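Variant surface glycoprotein MITAT 1.1 (Trypanosoma brucei brucei, PDB 5LY9) forms the surface coat of the parasite, here as its large N-terminal domain, and lets it evade host immunity through antigenic variation. Local coordinates at residues P57-Q60 / Q64-L67; T283-K288 / A297-A302; G338-T343 / G347-N352. All coordinates share one frame; numbering follows the deposited sequence.

Interaction 1: residues P57-Q60 / Q64-L67; sequences PETQ and QLTL. Unlike the reference sequence in segment 64-67: L65 (reference Ser).
T59 meets L65, and the main chain of Q60 approaches Q64, where the chain reverses between helix 24-55 and helix 62-114. These two long helices form the antiparallel helical hairpin at the core of the elongated N-terminal domain of an A-type variant surface glycoprotein. Residues 57-60 lie in the loop just before helix 62-114, and the shared surface is small, 88 Å².

One part of the contact is a van der Waals touch between a hydroxyl and a methyl. T59 OG1 lies 4.1 Å from L65 CD1, the two side chains meeting at a slant. T59 turns its CB to the helix, and with OG1 anti to the backbone N (chi1 -177°) the hydroxyl is the branch that meets L65. The same OG1 is hydrogen-bonded to the amide N of A61. L65, which is buried, packs elsewhere on V49, Y52 and L53 of helix 24-55 and on Y315, M318 and V319 of helix 313-321; T59 shares Y52 with it. One leucine thereby joins the turn to both neighbouring helices.

The polar part is a near approach between two acceptors. The side chain of Q64 is bent at chi2 (87°), which brings its amide oxygen back toward the loop while NE2 donates to the carbonyl of L303. That bond holds the amide in its orientation from outside the turn. P57 and E58 pack on V361 and K365 of the second subunit, and T66 on its M355, placing the turn beside the dimer interface. Facing the loop, Q64 OE1 stops 4.2 Å from the carbonyl oxygen Q60 O.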
ATOM      1  N   PRO A  57      39.168   1.436 -17.964  1.00 30.45           N
ATOM      2  CA  PRO A  57      39.498   0.063 -17.784  1.00 30.38           C
ATOM      3  C   PRO A  57      40.869  -0.124 -17.192  1.00 32.12           C
ATOM      4  O   PRO A  57      41.103  -1.151 -16.562  1.00 31.72           O
ATOM      5  CB  PRO A  57      39.449  -0.533 -19.238  1.00 31.03           C
ATOM      6  CG  PRO A  57      39.569   0.627 -20.115  1.00 30.18           C
ATOM      7  CD  PRO A  57      38.778   1.698 -19.373  1.00 31.79           C
ATOM      8  N   GLU A  58      41.764   0.841 -17.376  1.00 30.83           N
ATOM      9  CA  GLU A  58      43.099   0.698 -16.854  1.00 33.73           C
ATOM     10  C   GLU A  58      43.243   1.289 -15.474  1.00 32.71           C
ATOM     11  O   GLU A  58      44.350   1.484 -15.024  1.00 32.27           O
ATOM     12  CB  GLU A  58      44.120   1.305 -17.810  1.00 35.26           C
ATOM     13  CG  GLU A  58      43.922   0.748 -19.189  1.00 38.25           C
ATOM     14  CD  GLU A  58      44.914   1.336 -20.154  1.00 44.31           C
ATOM     15  OE1 GLU A  58      46.110   1.104 -19.914  1.00 43.62           O
ATOM     16  OE2 GLU A  58      44.466   2.044 -21.101  1.00 50.78           O
ATOM     17  N   THR A  59      42.133   1.588 -14.794  1.00 29.26           N
ATOM     18  CA  THR A  59      42.200   2.157 -13.444  1.00 29.57           C
ATOM     19  C   THR A  59      43.083   1.336 -12.532  1.00 30.16           C
ATOM     20  O   THR A  59      43.021   0.076 -12.532  1.00 31.76           O
ATOM     21  CB  THR A  59      40.742   2.228 -12.821  1.00 28.96           C
ATOM     22  OG1 THR A  59      40.797   2.853 -11.533  1.00 30.12           O
ATOM     23  CG2 THR A  59      40.087   0.833 -12.745  1.00 28.64           C
ATOM     24  N   GLN A  60      43.871   2.008 -11.713  1.00 31.55           N
ATOM     25  CA  GLN A  60      44.587   1.308 -10.656  1.00 34.42           C
ATOM     26  C   GLN A  60      43.739   0.982  -9.443  1.00 32.04           C
ATOM     27  O   GLN A  60      44.242   0.415  -8.530  1.00 34.00           O
ATOM     28  CB  GLN A  60      45.835   2.094 -10.243  1.00 40.07           C
ATOM     29  CG  GLN A  60      46.868   2.261 -11.389  1.00 46.94           C
ATOM     30  CD  GLN A  60      47.207   0.961 -12.119  1.00 52.76           C
ATOM     31  OE1 GLN A  60      46.522   0.575 -13.091  1.00 57.35           O
ATOM     32  NE2 GLN A  60      48.271   0.284 -11.675  1.00 58.28           N
ATOM     33  N   GLN A  64      39.038  -2.237  -5.779  1.00 22.72           N
ATOM     34  CA  GLN A  64      38.224  -1.399  -4.857  1.00 22.58           C
ATOM     35  C   GLN A  64      36.898  -1.015  -5.520  1.00 21.80           C
ATOM     36  O   GLN A  64      35.814  -1.132  -4.943  1.00 22.05           O
ATOM     37  CB  GLN A  64      38.979  -0.111  -4.536  1.00 22.60           C
ATOM     38  CG  GLN A  64      40.253  -0.348  -3.755  1.00 22.40           C
ATOM     39  CD  GLN A  64      41.508  -0.641  -4.563  1.00 23.39           C
ATOM     40  OE1 GLN A  64      41.484  -0.985  -5.739  1.00 24.43           O
ATOM     41  NE2 GLN A  64      42.649  -0.583  -3.880  1.00 24.10           N
ATOM     42  N   LEU A  65      36.969  -0.630  -6.771  1.00 21.82           N
ATOM     43  CA  LEU A  65      35.761  -0.116  -7.467  1.00 22.80           C
ATOM     44  C   LEU A  65      34.802  -1.266  -7.884  1.00 21.60           C
ATOM     45  O   LEU A  65      33.587  -1.131  -7.816  1.00 21.06           O
ATOM     46  CB  LEU A  65      36.187   0.710  -8.674  1.00 25.62           C
ATOM     47  CG  LEU A  65      36.878   2.028  -8.243  1.00 27.33           C
ATOM     48  CD1 LEU A  65      37.301   2.802  -9.448  1.00 30.81           C
ATOM     49  CD2 LEU A  65      35.922   2.894  -7.457  1.00 28.01           C
ATOM     50  N   THR A  66      35.367  -2.394  -8.278  1.00 21.51           N
ATOM     51  CA  THR A  66      34.576  -3.600  -8.565  1.00 21.16           C
ATOM     52  C   THR A  66      33.765  -3.990  -7.329  1.00 21.35           C
ATOM     53  O   THR A  66      32.584  -4.265  -7.419  1.00 20.99           O
ATOM     54  CB  THR A  66      35.430  -4.742  -9.022  1.00 21.27           C
ATOM     55  OG1 THR A  66      36.038  -4.423 -10.288  1.00 21.86           O
ATOM     56  CG2 THR A  66      34.659  -6.010  -9.187  1.00 21.51           C
ATOM     57  N   LEU A  67      34.436  -4.039  -6.200  1.00 20.87           N
ATOM     58  CA  LEU A  67      33.823  -4.349  -4.927  1.00 21.00           C
ATOM     59  C   LEU A  67      32.718  -3.412  -4.603  1.00 21.31           C
ATOM     60  O   LEU A  67      31.588  -3.832  -4.215  1.00 21.40           O
ATOM     61  CB  LEU A  67      34.869  -4.338  -3.858  1.00 21.67           C
ATOM     62  CG  LEU A  67      34.319  -4.635  -2.487  1.00 22.61           C
ATOM     63  CD1 LEU A  67      33.691  -6.052  -2.387  1.00 24.32           C
ATOM     64  CD2 LEU A  67      35.351  -4.430  -1.459  1.00 23.22           C
TER

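Interaction 2: residues T283-K288 / A297-A302; sequences TLLLPK and ATKLEA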
ATOM      1  N   THR A 283      33.325 -13.446  -2.634  1.00 29.38           N
ATOM      2  CA  THR A 283      32.713 -13.706  -3.948  1.00 30.95           C
ATOM      3  C   THR A 283      33.530 -13.240  -5.137  1.00 32.14           C
ATOM      4  O   THR A 283      33.658 -14.001  -6.103  1.00 34.34           O
ATOM      5  CB  THR A 283      31.334 -13.070  -4.009  1.00 33.04           C
ATOM      6  OG1 THR A 283      30.547 -13.703  -2.995  1.00 36.09           O
ATOM      7  CG2 THR A 283      30.598 -13.264  -5.412  1.00 35.93           C
ATOM      8  N   LEU A 284      34.023 -11.996  -5.118  1.00 27.64           N
ATOM      9  CA  LEU A 284      34.628 -11.358  -6.298  1.00 28.05           C
ATOM     10  C   LEU A 284      36.121 -11.294  -6.291  1.00 28.75           C
ATOM     11  O   LEU A 284      36.725 -11.266  -7.336  1.00 30.58           O
ATOM     12  CB  LEU A 284      34.078  -9.922  -6.427  1.00 27.01           C
ATOM     13  CG  LEU A 284      32.593  -9.806  -6.794  1.00 27.53           C
ATOM     14  CD1 LEU A 284      32.153  -8.338  -6.755  1.00 26.94           C
ATOM     15  CD2 LEU A 284      32.321 -10.515  -8.135  1.00 29.60           C
ATOM     16  N   LEU A 285      36.758 -11.288  -5.121  1.00 27.05           N
ATOM     17  CA  LEU A 285      38.175 -10.933  -5.070  1.00 26.39           C
ATOM     18  C   LEU A 285      39.110 -12.021  -4.550  1.00 29.02           C
ATOM     19  O   LEU A 285      40.258 -12.042  -4.916  1.00 31.78           O
ATOM     20  CB  LEU A 285      38.328  -9.600  -4.314  1.00 26.86           C
ATOM     21  CG  LEU A 285      37.588  -8.362  -4.753  1.00 25.36           C
ATOM     22  CD1 LEU A 285      37.973  -7.086  -3.931  1.00 26.73           C
ATOM     23  CD2 LEU A 285      37.864  -8.016  -6.188  1.00 28.62           C
ATOM     24  N   LEU A 286      38.665 -12.895  -3.668  1.00 28.41           N
ATOM     25  CA  LEU A 286      39.523 -13.916  -3.116  1.00 28.49           C
ATOM     26  C   LEU A 286      39.684 -15.102  -4.071  1.00 31.29           C
ATOM     27  O   LEU A 286      38.748 -15.471  -4.742  1.00 32.50           O
ATOM     28  CB  LEU A 286      38.999 -14.404  -1.813  1.00 26.85           C
ATOM     29  CG  LEU A 286      39.038 -13.351  -0.650  1.00 27.29           C
ATOM     30  CD1 LEU A 286      38.521 -13.960   0.650  1.00 29.45           C
ATOM     31  CD2 LEU A 286      40.324 -12.651  -0.387  1.00 30.42           C
ATOM     32  N   PRO A 287      40.863 -15.709  -4.129  1.00 34.54           N
ATOM     33  CA  PRO A 287      40.931 -17.025  -4.764  1.00 37.57           C
ATOM     34  C   PRO A 287      40.005 -18.063  -4.116  1.00 38.82           C
ATOM     35  O   PRO A 287      39.800 -18.050  -2.888  1.00 36.60           O
ATOM     36  CB  PRO A 287      42.354 -17.454  -4.522  1.00 40.02           C
ATOM     37  CG  PRO A 287      43.102 -16.330  -3.872  1.00 40.00           C
ATOM     38  CD  PRO A 287      42.083 -15.345  -3.382  1.00 38.57           C
ATOM     39  N   LYS A 288      39.497 -19.018  -4.908  1.00 41.02           N
ATOM     40  CA  LYS A 288      38.568 -20.047  -4.377  1.00 43.16           C
ATOM     41  C   LYS A 288      39.326 -20.992  -3.434  1.00 42.11           C
ATOM     42  O   LYS A 288      38.777 -21.545  -2.504  1.00 44.69           O
ATOM     43  CB  LYS A 288      37.837 -20.786  -5.519  1.00 50.91           C
ATOM     44  CG  LYS A 288      37.610 -19.879  -6.756  1.00 55.34           C
ATOM     45  CD  LYS A 288      36.330 -20.112  -7.552  1.00 61.61           C
ATOM     46  CE  LYS A 288      36.285 -19.192  -8.761  1.00 62.30           C
ATOM     47  NZ  LYS A 288      37.056 -19.732  -9.938  1.00 68.56           N
ATOM     48  N   ALA A 297      38.875  -9.525   5.885  1.00 25.61           N
ATOM     49  CA  ALA A 297      39.438  -8.391   6.617  1.00 25.75           C
ATOM     50  C   ALA A 297      40.823  -7.989   6.125  1.00 26.11           C
ATOM     51  O   ALA A 297      41.113  -6.791   5.896  1.00 24.67           O
ATOM     52  CB  ALA A 297      39.484  -8.674   8.121  1.00 27.48           C
ATOM     53  N   THR A 298      41.662  -8.988   5.894  1.00 26.97           N
ATOM     54  CA  THR A 298      43.015  -8.759   5.382  1.00 27.08           C
ATOM     55  C   THR A 298      42.977  -8.154   4.030  1.00 26.01           C
ATOM     56  O   THR A 298      43.694  -7.212   3.785  1.00 26.26           O
ATOM     57  CB  THR A 298      43.764 -10.085   5.305  1.00 28.71           C
ATOM     58  OG1 THR A 298      43.884 -10.572   6.644  1.00 29.28           O
ATOM     59  CG2 THR A 298      45.124  -9.880   4.741  1.00 29.67           C
ATOM     60  N   LYS A 299      42.106  -8.651   3.137  1.00 24.59           N
ATOM     61  CA  LYS A 299      42.018  -8.087   1.802  1.00 24.01           C
ATOM     62  C   LYS A 299      41.487  -6.656   1.854  1.00 22.69           C
ATOM     63  O   LYS A 299      41.939  -5.783   1.133  1.00 22.31           O
ATOM     64  CB  LYS A 299      41.109  -8.935   0.940  1.00 24.37           C
ATOM     65  CG  LYS A 299      40.951  -8.398  -0.458  1.00 25.83           C
ATOM     66  CD  LYS A 299      42.254  -8.474  -1.188  1.00 26.45           C
ATOM     67  CE  LYS A 299      41.988  -8.393  -2.624  1.00 28.55           C
ATOM     68  NZ  LYS A 299      43.262  -8.433  -3.436  1.00 29.63           N
ATOM     69  N   LEU A 300      40.463  -6.406   2.694  1.00 22.44           N
ATOM     70  CA  LEU A 300      39.946  -5.047   2.838  1.00 22.42           C
ATOM     71  C   LEU A 300      41.015  -4.057   3.308  1.00 23.61           C
ATOM     72  O   LEU A 300      41.036  -2.897   2.853  1.00 22.71           O
ATOM     73  CB  LEU A 300      38.729  -4.958   3.796  1.00 22.46           C
ATOM     74  CG  LEU A 300      37.463  -5.658   3.294  1.00 22.67           C
ATOM     75  CD1 LEU A 300      36.479  -5.927   4.416  1.00 23.68           C
ATOM     76  CD2 LEU A 300      36.837  -4.776   2.249  1.00 22.64           C
ATOM     77  N   GLU A 301      41.868  -4.497   4.211  1.00 23.05           N
ATOM     78  CA  GLU A 301      42.960  -3.607   4.712  1.00 24.42           C
ATOM     79  C   GLU A 301      43.945  -3.298   3.588  1.00 24.38           C
ATOM     80  O   GLU A 301      44.452  -2.179   3.456  1.00 23.91           O
ATOM     81  CB  GLU A 301      43.687  -4.293   5.835  1.00 25.70           C
ATOM     82  CG  GLU A 301      42.886  -4.284   7.069  1.00 27.92           C
ATOM     83  CD  GLU A 301      43.321  -5.296   8.114  1.00 32.76           C
ATOM     84  OE1 GLU A 301      44.099  -6.242   7.854  1.00 34.69           O
ATOM     85  OE2 GLU A 301      42.848  -5.089   9.260  1.00 39.35           O
ATOM     86  N   ALA A 302      44.249  -4.327   2.787  1.00 23.00           N
ATOM     87  CA  ALA A 302      45.108  -4.135   1.616  1.00 23.10           C
ATOM     88  C   ALA A 302      44.534  -3.288   0.543  1.00 24.67           C
ATOM     89  O   ALA A 302      45.255  -2.682  -0.267  1.00 25.07           O
ATOM     90  CB  ALA A 302      45.541  -5.510   1.080  1.00 24.45           C
TER
HETATM   91  O   HOH W   1      42.855 -11.384  -3.718  0.50 32.65           O
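K299 NZ has two partners: it donates to a water at 3.0 Å and to OE1 of Q63 on helix 62-114. The same water gives a hydrogen to L285 O, 2.9 Å away, so a single molecule links the ammonium group to the main chain of L285. A positive charge near that carbonyl would probably strengthen the water's bond to it.

The rest of the contact is aliphatic. The lysine chain leaves its helix with CG anti to the backbone N (chi1 179°) and bends at chi2 (66°), so that CB and CE each meet one leucine before NZ reaches the water. L285 CB lies 4.2 Å from K299 CE, near the far end of the chain. At its root, L286 CD2 touches K299 CB at 4.0 Å, the leucine and the lysine running past each other in opposite directions.

K299 also leans on V281, and L286 on A295 and E296, so these two side chains pack helices 275-285 and 295-304 together. The pair rests against long helix 62-114, where L67 receives both L285 and L300, while L285 also touches M355 of the second subunit.

Interaction 3: residues G338-T343 / G347-N352; sequences GKIHDT and GDILSN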
ATOM      1  N   GLY A 338      29.014  12.994  -9.872  1.00 27.44           N
ATOM      2  CA  GLY A 338      28.435  13.467  -8.629  1.00 29.18           C
ATOM      3  C   GLY A 338      27.242  14.438  -8.826  1.00 32.17           C
ATOM      4  O   GLY A 338      26.476  14.595  -7.904  1.00 35.22           O
ATOM      5  N   LYS A 339      27.064  15.040  -9.991  1.00 30.98           N
ATOM      6  CA  LYS A 339      25.858  15.878 -10.195  1.00 33.43           C
ATOM      7  C   LYS A 339      24.770  15.206 -10.977  1.00 31.49           C
ATOM      8  O   LYS A 339      23.781  15.870 -11.320  1.00 32.06           O
ATOM      9  CB  LYS A 339      26.259  17.148 -10.902  1.00 37.22           C
ATOM     10  CG  LYS A 339      26.987  18.087  -9.934  1.00 43.86           C
ATOM     11  CD  LYS A 339      27.632  19.221 -10.694  1.00 51.55           C
ATOM     12  CE  LYS A 339      27.832  20.481  -9.844  1.00 57.28           C
ATOM     13  NZ  LYS A 339      28.618  21.454 -10.650  1.00 59.78           N
ATOM     14  N   ILE A 340      24.920  13.920 -11.317  1.00 27.29           N
ATOM     15  CA  ILE A 340      23.920  13.269 -12.188  1.00 26.73           C
ATOM     16  C   ILE A 340      23.276  12.223 -11.282  1.00 26.89           C
ATOM     17  O   ILE A 340      23.968  11.336 -10.808  1.00 27.42           O
ATOM     18  CB  ILE A 340      24.604  12.538 -13.386  1.00 28.05           C
ATOM     19  CG1 ILE A 340      25.408  13.537 -14.226  1.00 28.06           C
ATOM     20  CG2 ILE A 340      23.570  11.823 -14.222  1.00 27.87           C
ATOM     21  CD1 ILE A 340      26.355  12.962 -15.266  1.00 28.91           C
ATOM     22  N   HIS A 341      22.024  12.396 -10.973  1.00 26.59           N
ATOM     23  CA  HIS A 341      21.330  11.505 -10.001  1.00 27.25           C
ATOM     24  C   HIS A 341      20.193  10.658 -10.630  1.00 25.71           C
ATOM     25  O   HIS A 341      19.784   9.656 -10.029  1.00 24.52           O
ATOM     26  CB  HIS A 341      20.774  12.358  -8.858  1.00 29.73           C
ATOM     27  CG  HIS A 341      19.673  13.275  -9.275  1.00 33.04           C
ATOM     28  ND1 HIS A 341      18.352  12.870  -9.386  1.00 36.96           N
ATOM     29  CD2 HIS A 341      19.705  14.571  -9.673  1.00 35.55           C
ATOM     30  CE1 HIS A 341      17.630  13.871  -9.862  1.00 36.50           C
ATOM     31  NE2 HIS A 341      18.420  14.929 -10.006  1.00 37.00           N
ATOM     32  N   ASP A 342      19.725  11.043 -11.813  1.00 24.01           N
ATOM     33  CA  ASP A 342      18.568  10.413 -12.405  1.00 25.04           C
ATOM     34  C   ASP A 342      18.941   9.045 -12.912  1.00 23.11           C
ATOM     35  O   ASP A 342      19.855   8.924 -13.746  1.00 21.77           O
ATOM     36  CB  ASP A 342      18.018  11.271 -13.509  1.00 26.84           C
ATOM     37  CG  ASP A 342      16.785  10.690 -14.121  1.00 28.65           C
ATOM     38  OD1 ASP A 342      15.681  10.785 -13.507  1.00 31.25           O
ATOM     39  OD2 ASP A 342      16.909  10.052 -15.169  1.00 27.56           O
ATOM     40  N   THR A 343      18.204   8.020 -12.480  1.00 22.44           N
ATOM     41  CA  THR A 343      18.541   6.673 -12.881  1.00 23.44           C
ATOM     42  C   THR A 343      18.401   6.403 -14.352  1.00 23.09           C
ATOM     43  O   THR A 343      19.144   5.625 -14.891  1.00 22.80           O
ATOM     44  CB  THR A 343      17.776   5.569 -12.121  1.00 24.26           C
ATOM     45  OG1 THR A 343      16.402   5.773 -12.302  1.00 25.00           O
ATOM     46  CG2 THR A 343      18.083   5.646 -10.629  1.00 26.29           C
ATOM     47  N   GLY A 347      21.535   5.143 -16.551  1.00 21.65           N
ATOM     48  CA  GLY A 347      21.383   3.978 -17.424  1.00 20.61           C
ATOM     49  C   GLY A 347      21.794   4.229 -18.880  1.00 21.89           C
ATOM     50  O   GLY A 347      22.481   3.395 -19.490  1.00 21.85           O
ATOM     51  N   ASP A 348      21.393   5.345 -19.443  1.00 22.65           N
ATOM     52  CA  ASP A 348      21.803   5.724 -20.792  1.00 23.33           C
ATOM     53  C   ASP A 348      23.351   5.900 -20.879  1.00 23.91           C
ATOM     54  O   ASP A 348      24.007   5.439 -21.841  1.00 24.38           O
ATOM     55  CB  ASP A 348      21.215   7.091 -21.187  1.00 23.70           C
ATOM     56  CG  ASP A 348      19.751   7.053 -21.565  1.00 25.42           C
ATOM     57  OD1 ASP A 348      19.087   5.996 -21.582  1.00 25.07           O
ATOM     58  OD2 ASP A 348      19.239   8.203 -21.841  1.00 26.21           O
ATOM     59  N   ILE A 349      23.937   6.593 -19.890  1.00 23.33           N
ATOM     60  CA  ILE A 349      25.368   6.811 -19.917  1.00 23.06           C
ATOM     61  C   ILE A 349      26.131   5.459 -19.837  1.00 23.35           C
ATOM     62  O   ILE A 349      27.099   5.237 -20.573  1.00 22.41           O
ATOM     63  CB  ILE A 349      25.806   7.752 -18.766  1.00 23.04           C
ATOM     64  CG1 ILE A 349      25.301   9.207 -19.035  1.00 24.08           C
ATOM     65  CG2 ILE A 349      27.298   7.789 -18.631  1.00 24.03           C
ATOM     66  CD1 ILE A 349      25.175  10.034 -17.771  1.00 25.20           C
ATOM     67  N   LEU A 350      25.713   4.597 -18.941  1.00 22.34           N
ATOM     68  CA  LEU A 350      26.324   3.277 -18.847  1.00 22.75           C
ATOM     69  C   LEU A 350      26.184   2.508 -20.149  1.00 22.37           C
ATOM     70  O   LEU A 350      27.174   1.887 -20.597  1.00 22.28           O
ATOM     71  CB  LEU A 350      25.826   2.463 -17.708  1.00 21.70           C
ATOM     72  CG  LEU A 350      26.480   1.088 -17.541  1.00 20.92           C
ATOM     73  CD1 LEU A 350      28.012   1.273 -17.368  1.00 21.81           C
ATOM     74  CD2 LEU A 350      25.883   0.385 -16.348  1.00 21.77           C
ATOM     75  N   SER A 351      25.012   2.558 -20.742  1.00 22.24           N
ATOM     76  CA  SER A 351      24.822   1.861 -22.022  1.00 23.22           C
ATOM     77  C   SER A 351      25.821   2.315 -23.091  1.00 24.22           C
ATOM     78  O   SER A 351      26.390   1.504 -23.800  1.00 24.08           O
ATOM     79  CB  SER A 351      23.405   2.055 -22.489  1.00 22.97           C
ATOM     80  OG  SER A 351      22.457   1.581 -21.526  1.00 22.62           O
ATOM     81  N   ASN A 352      25.992   3.627 -23.195  1.00 23.01           N
ATOM     82  CA  ASN A 352      26.875   4.225 -24.182  1.00 26.33           C
ATOM     83  C   ASN A 352      28.322   3.792 -23.868  1.00 27.31           C
ATOM     84  O   ASN A 352      29.065   3.403 -24.775  1.00 27.66           O
ATOM     85  CB  ASN A 352      26.721   5.736 -24.145  1.00 27.48           C
ATOM     86  CG  ASN A 352      27.206   6.402 -25.398  1.00 30.49           C
ATOM     87  OD1 ASN A 352      26.840   7.528 -25.707  1.00 33.63           O
ATOM     88  ND2 ASN A 352      28.094   5.731 -26.099  1.00 30.47           N
TER
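The peptide carbonyls of T343 and G347 are the flat groups here. T343 O accepts from G347 N at 3.0 Å. One turn on, G347 O is gripped on both faces: S351 N reaches it at 2.9 Å from one side and S351 OG, a donor at 2.7 Å, from the other, tilted 33° from the plane.

The first of these bonds belongs to the opening turn of helix 343-367. D342 stands just before it as the N-cap, OD2 accepting from the amide N of E345, so the helix start is held by a side chain as well as by its own main chain.

A second, apolar touch closes the loop over the helix. I340 and I349 reach toward each other tip to tip, their CD1 methyls 4.0 Å apart. In both, CG1 stands anti to the carbonyl carbon (chi1 -59° in I340), which points the longer branch at the partner, and a near-trans chi2 carries CD1 to it. I340 also rests on E345, L346 and R331, while I349 meets R331 and I51 of helix 24-55, joining the loop to the helical hairpin. Upstream, G338 and K339 touch the sugars of the N-linked glycan.

Part of the same helix faces the dimer partner. S351 OG, having given its hydrogen to G347 O, also bonds NH2 of R69 of the second subunit, and D348 OD2 forms a salt bridge with R74 NH1 of that subunit. Isoleucine packing and polar bonds, among them the D342 cap and N352 OD1 accepting from A329 N, thus both hold the helix within its own chain. D348 and S351 bond the partner subunit as well, and there the arginine charge would probably favour the ionised form of D348.

How the interactions relate
All three contacts lie toward one end of the elongated chain and border the second subunit. Interactions 1 and 2, centred 14 Å apart, touch directly through L67, whose CD2 packs on L300 CD2 at 4.0 Å. Interaction 3 stands apart within the chain, about 18 Å from interaction 1 and 29 Å from interaction 2, centre to centre. The dimer brings it closer: L284 of interaction 2 packs on N352 of the second subunit, so one chain's interaction 2 borders the other's interaction 3. The side chains of L65 and I340 each come within about 8 Å of an N-acetylglucosamine of the glycan, so it lies near both contacts.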